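Local atomic coordinates of glycosylation Associate Protein 1 (Streptococcus agalactiae serotype V, PDB entry 6OYC), a protein that probably helps glycosylate and export serine-rich adhesins through the accessory Sec system, as a GT-B-like member of the Gap1-Gap2-Gap3 complex. Residues 442-454 / 463-477. Numbering follows the deposited sequence.
Sequences GISSGIPQINTIL and NGYIIEEIQELEKAI
Ile450 of strand 449-451 and Ala476 of helix 473-481 meet where the last two strands of a six-stranded parallel sheet, consistent with the Rossmann-like C-terminal domain of a GT-B-type fold, pack against helix 473-481. Strand 464-466 runs beside 449-451 at the sheet's edge within this chain, its axis turned by 11°. Ile450 sends its two branches to different neighbours: chi1 of -63° sets CG1 beside the backbone N and leaves CG2 anti to it. CD1, at the end of an extended CG1 arm, reaches Ala476 CB at 3.6 Å; CG2 lies 3.9 Å from Ile467 CG2 and equally close to Leu473 CD2. The side chains of Ile450 and Ile467 cross at about a right angle, and Leu426 of the next strand inward also packs on Ile450. Tyr465 lies on this same face, with Ala476 CA over the centre of its ring, 4.3 Å above the plane. On the other face, Ile466 CD1 touches Leu454 CD2 at 3.9 Å. Farther along, Thr452 CG2 presses against Ile467 CG1 at 3.6 Å, while its OG1 turns to Ile430 O. Four backbone hydrogen bonds run along the strand pair and just past its ends, the last from Ile467 N to Asn451 O at 2.9 Å.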
loop_
_atom_site.group_PDB
_atom_site.type_symbol
_atom_site.label_atom_id
_atom_site.label_comp_id
_atom_site.label_asym_id
_atom_site.label_seq_id
_atom_site.Cartn_x
_atom_site.Cartn_y
_atom_site.Cartn_z
ATOM N N GLY A 442 -5.722 -2.777 13.675
ATOM C CA GLY A 442 -6.417 -2.891 14.944
ATOM C C GLY A 442 -7.736 -3.636 14.845
ATOM O O GLY A 442 -7.912 -4.651 15.522
ATOM N N ILE A 443 -8.664 -3.165 14.003
ATOM C CA ILE A 443 -9.932 -3.871 13.831
ATOM C C ILE A 443 -9.744 -5.230 13.177
ATOM O O ILE A 443 -10.659 -6.059 13.229
ATOM C CB ILE A 443 -10.957 -3.082 12.988
ATOM C CG1 ILE A 443 -10.506 -3.001 11.531
ATOM C CG2 ILE A 443 -11.211 -1.687 13.539
ATOM C CD1 ILE A 443 -11.508 -2.274 10.617
ATOM N N SER A 444 -8.606 -5.472 12.520
ATOM C CA SER A 444 -8.383 -6.753 11.866
ATOM C C SER A 444 -7.784 -7.782 12.810
ATOM O O SER A 444 -7.887 -8.985 12.545
ATOM C CB SER A 444 -7.455 -6.583 10.650
ATOM O OG SER A 444 -8.070 -5.842 9.618
ATOM N N SER A 445 -7.159 -7.324 13.892
ATOM C CA SER A 445 -6.470 -8.175 14.848
ATOM C C SER A 445 -7.197 -8.289 16.178
ATOM O O SER A 445 -6.832 -9.139 16.997
ATOM C CB SER A 445 -5.065 -7.624 15.111
ATOM O OG SER A 445 -5.191 -6.343 15.712
ATOM N N GLY A 446 -8.213 -7.464 16.411
ATOM C CA GLY A 446 -8.833 -7.391 17.707
ATOM C C GLY A 446 -8.044 -6.637 18.743
ATOM O O GLY A 446 -8.564 -6.418 19.838
ATOM N N ILE A 447 -6.804 -6.257 18.450
ATOM C CA ILE A 447 -6.015 -5.486 19.414
ATOM C C ILE A 447 -6.729 -4.169 19.699
ATOM O O ILE A 447 -7.115 -3.451 18.749
ATOM C CB ILE A 447 -4.598 -5.240 18.879
ATOM C CG1 ILE A 447 -3.900 -6.570 18.565
ATOM C CG2 ILE A 447 -3.774 -4.404 19.870
ATOM C CD1 ILE A 447 -2.455 -6.409 18.082
ATOM N N PRO A 448 -6.966 -3.822 20.966
ATOM C CA PRO A 448 -7.688 -2.579 21.271
ATOM C C PRO A 448 -6.800 -1.354 21.067
ATOM O O PRO A 448 -5.577 -1.403 21.249
ATOM C CB PRO A 448 -8.075 -2.755 22.749
ATOM C CG PRO A 448 -6.936 -3.604 23.322
ATOM C CD PRO A 448 -6.556 -4.557 22.182
ATOM N N GLN A 449 -7.433 -0.239 20.695
ATOM C CA GLN A 449 -6.713 0.979 20.336
ATOM C C GLN A 449 -7.054 2.139 21.260
ATOM O O GLN A 449 -8.224 2.397 21.533
ATOM C CB GLN A 449 -7.040 1.413 18.905
ATOM C CG GLN A 449 -6.751 0.385 17.874
ATOM C CD GLN A 449 -7.422 0.733 16.569
ATOM O OE1 GLN A 449 -7.058 1.708 15.908
ATOM N NE2 GLN A 449 -8.426 -0.044 16.205
ATOM N N ILE A 450 -6.044 2.887 21.680
ATOM C CA ILE A 450 -6.259 4.104 22.458
ATOM C C ILE A 450 -6.005 5.308 21.555
ATOM O O ILE A 450 -4.890 5.490 21.051
ATOM C CB ILE A 450 -5.368 4.164 23.710
ATOM C CG1 ILE A 450 -5.688 3.014 24.668
ATOM C CG2 ILE A 450 -5.548 5.520 24.404
ATOM C CD1 ILE A 450 -4.779 2.977 25.889
ATOM N N ASN A 451 -7.031 6.138 21.379
ATOM C CA ASN A 451 -6.975 7.358 20.587
ATOM C C ASN A 451 -7.382 8.546 21.460
ATOM O O ASN A 451 -7.964 8.382 22.531
ATOM C CB ASN A 451 -7.890 7.260 19.348
ATOM C CG ASN A 451 -7.667 5.975 18.535
ATOM O OD1 ASN A 451 -8.603 5.232 18.270
ATOM N ND2 ASN A 451 -6.417 5.711 18.156
ATOM N N THR A 452 -7.068 9.755 21.002
ATOM C CA THR A 452 -7.613 10.964 21.609
ATOM C C THR A 452 -8.780 11.543 20.825
ATOM O O THR A 452 -9.285 12.605 21.192
ATOM C CB THR A 452 -6.539 12.046 21.739
ATOM O OG1 THR A 452 -5.911 12.246 20.465
ATOM C CG2 THR A 452 -5.516 11.655 22.761
ATOM N N ILE A 453 -9.199 10.902 19.733
ATOM C CA ILE A 453 -10.264 11.418 18.889
ATOM C C ILE A 453 -11.207 10.276 18.547
ATOM O O ILE A 453 -10.847 9.100 18.614
ATOM C CB ILE A 453 -9.727 12.053 17.593
ATOM C CG1 ILE A 453 -9.280 10.950 16.626
ATOM C CG2 ILE A 453 -8.567 12.980 17.895
ATOM C CD1 ILE A 453 -8.676 11.462 15.345
ATOM N N LEU A 454 -12.430 10.642 18.184
ATOM C CA LEU A 454 -13.370 9.669 17.665
ATOM C C LEU A 454 -13.004 9.324 16.230
ATOM O O LEU A 454 -12.632 10.190 15.434
ATOM C CB LEU A 454 -14.801 10.208 17.726
ATOM C CG LEU A 454 -15.948 9.248 17.366
ATOM C CD1 LEU A 454 -16.267 9.220 15.848
ATOM C CD2 LEU A 454 -15.675 7.833 17.914
ATOM N N ASN A 463 -13.814 -1.830 21.787
ATOM C CA ASN A 463 -12.582 -2.308 21.169
ATOM C C ASN A 463 -11.503 -1.242 21.262
ATOM O O ASN A 463 -10.554 -1.250 20.470
ATOM C CB ASN A 463 -12.811 -2.719 19.701
ATOM C CG ASN A 463 -13.074 -1.528 18.774
ATOM O OD1 ASN A 463 -13.684 -0.522 19.167
ATOM N ND2 ASN A 463 -12.616 -1.645 17.531
ATOM N N GLY A 464 -11.644 -0.315 22.195
ATOM C CA GLY A 464 -10.685 0.762 22.329
ATOM C C GLY A 464 -11.115 1.708 23.430
ATOM O O GLY A 464 -12.113 1.490 24.129
ATOM N N TYR A 465 -10.336 2.768 23.582
ATOM C CA TYR A 465 -10.554 3.719 24.660
ATOM C C TYR A 465 -10.097 5.089 24.187
ATOM O O TYR A 465 -8.951 5.251 23.748
ATOM C CB TYR A 465 -9.800 3.295 25.920
ATOM C CG TYR A 465 -10.267 3.974 27.191
ATOM C CD1 TYR A 465 -9.896 5.287 27.483
ATOM C CD2 TYR A 465 -11.062 3.294 28.116
ATOM C CE1 TYR A 465 -10.305 5.911 28.660
ATOM C CE2 TYR A 465 -11.480 3.914 29.300
ATOM C CZ TYR A 465 -11.098 5.220 29.563
ATOM O OH TYR A 465 -11.512 5.833 30.721
ATOM N N ILE A 466 -11.001 6.059 24.261
ATOM C CA ILE A 466 -10.723 7.428 23.849
ATOM C C ILE A 466 -10.412 8.251 25.093
ATOM O O ILE A 466 -11.268 8.414 25.973
ATOM C CB ILE A 466 -11.904 8.020 23.063
ATOM C CG1 ILE A 466 -12.284 7.094 21.904
ATOM C CG2 ILE A 466 -11.552 9.394 22.540
ATOM C CD1 ILE A 466 -13.381 7.653 21.020
ATOM N N ILE A 467 -9.188 8.757 25.177
ATOM C CA ILE A 467 -8.757 9.572 26.306
ATOM C C ILE A 467 -8.932 11.044 25.952
ATOM O O ILE A 467 -8.689 11.465 24.810
ATOM C CB ILE A 467 -7.301 9.255 26.716
ATOM C CG1 ILE A 467 -6.331 9.556 25.583
ATOM C CG2 ILE A 467 -7.156 7.797 27.125
ATOM C CD1 ILE A 467 -4.883 9.412 25.969
ATOM N N GLU A 468 -9.391 11.825 26.933
ATOM C CA GLU A 468 -9.536 13.265 26.764
ATOM C C GLU A 468 -8.221 13.985 26.996
ATOM O O GLU A 468 -8.004 15.058 26.428
ATOM C CB GLU A 468 -10.597 13.815 27.720
ATOM C CG GLU A 468 -12.024 13.366 27.408
ATOM C CD GLU A 468 -12.809 12.963 28.658
ATOM O OE1 GLU A 468 -14.061 12.931 28.600
ATOM O OE2 GLU A 468 -12.174 12.682 29.702
ATOM N N GLU A 469 -7.346 13.424 27.826
ATOM C CA GLU A 469 -6.037 13.999 28.086
ATOM C C GLU A 469 -5.027 12.866 28.164
ATOM O O GLU A 469 -5.382 11.711 28.405
ATOM C CB GLU A 469 -6.035 14.820 29.382
ATOM C CG GLU A 469 -5.019 15.952 29.410
ATOM C CD GLU A 469 -4.884 16.584 30.795
ATOM O OE1 GLU A 469 -5.140 15.877 31.797
ATOM O OE2 GLU A 469 -4.518 17.781 30.884
ATOM N N ILE A 470 -3.758 13.200 27.962
ATOM C CA ILE A 470 -2.740 12.157 27.894
ATOM C C ILE A 470 -2.597 11.437 29.235
ATOM O O ILE A 470 -2.425 10.210 29.276
ATOM C CB ILE A 470 -1.407 12.747 27.398
ATOM C CG1 ILE A 470 -1.530 13.084 25.905
ATOM C CG2 ILE A 470 -0.260 11.761 27.626
ATOM C CD1 ILE A 470 -0.322 13.789 25.316
ATOM N N GLN A 471 -2.715 12.163 30.353
ATOM C CA GLN A 471 -2.592 11.509 31.655
ATOM C C GLN A 471 -3.673 10.454 31.866
ATOM O O GLN A 471 -3.510 9.562 32.707
ATOM C CB GLN A 471 -2.601 12.561 32.776
ATOM C CG GLN A 471 -3.908 12.733 33.541
ATOM C CD GLN A 471 -3.786 13.721 34.713
ATOM O OE1 GLN A 471 -2.887 13.609 35.552
ATOM N NE2 GLN A 471 -4.703 14.686 34.770
ATOM N N GLU A 472 -4.749 10.503 31.089
ATOM C CA GLU A 472 -5.743 9.444 31.146
ATOM C C GLU A 472 -5.205 8.100 30.631
ATOM O O GLU A 472 -5.849 7.069 30.859
ATOM C CB GLU A 472 -6.971 9.899 30.368
ATOM C CG GLU A 472 -8.290 9.316 30.821
ATOM C CD GLU A 472 -9.452 9.868 30.006
ATOM O OE1 GLU A 472 -9.272 10.940 29.370
ATOM O OE2 GLU A 472 -10.530 9.225 29.986
ATOM N N LEU A 473 -4.045 8.083 29.955
ATOM C CA LEU A 473 -3.348 6.821 29.697
ATOM C C LEU A 473 -3.168 6.013 30.974
ATOM O O LEU A 473 -3.182 4.772 30.934
ATOM C CB LEU A 473 -1.971 7.073 29.083
ATOM C CG LEU A 473 -1.893 7.472 27.609
ATOM C CD1 LEU A 473 -0.438 7.784 27.231
ATOM C CD2 LEU A 473 -2.514 6.404 26.710
ATOM N N GLU A 474 -2.985 6.702 32.112
ATOM C CA GLU A 474 -2.817 6.027 33.396
ATOM C C GLU A 474 -4.069 5.269 33.812
ATOM O O GLU A 474 -3.987 4.388 34.674
ATOM C CB GLU A 474 -2.428 7.034 34.484
ATOM C CG GLU A 474 -0.974 7.484 34.431
ATOM C CD GLU A 474 -0.733 8.767 35.212
ATOM O OE1 GLU A 474 -0.200 9.741 34.635
ATOM O OE2 GLU A 474 -1.083 8.799 36.411
ATOM N N LYS A 475 -5.217 5.596 33.227
ATOM C CA LYS A 475 -6.441 4.825 33.399
ATOM C C LYS A 475 -6.668 3.858 32.244
ATOM O O LYS A 475 -7.012 2.691 32.465
ATOM C CB LYS A 475 -7.638 5.777 33.521
ATOM C CG LYS A 475 -8.979 5.114 33.772
ATOM C CD LYS A 475 -10.081 6.163 33.971
ATOM C CE LYS A 475 -11.466 5.528 34.199
ATOM N NZ LYS A 475 -12.512 6.527 34.605
ATOM N N ALA A 476 -6.426 4.321 31.013
ATOM C CA ALA A 476 -6.749 3.534 29.830
ATOM C C ALA A 476 -5.839 2.314 29.686
ATOM O O ALA A 476 -6.292 1.247 29.254
ATOM C CB ALA A 476 -6.675 4.426 28.589
ATOM N N ILE A 477 -4.560 2.443 30.019
ATOM C CA ILE A 477 -3.632 1.328 29.829
ATOM C C ILE A 477 -3.990 0.190 30.787
ATOM O O ILE A 477 -4.095 -0.962 30.340
ATOM C CB ILE A 477 -2.168 1.779 29.973
ATOM C CG1 ILE A 477 -1.793 2.731 28.835
ATOM C CG2 ILE A 477 -1.249 0.587 29.968
ATOM C CD1 ILE A 477 -0.361 3.257 28.905
HETATM O O HOH W 1 -9.121 -2.386 17.867
#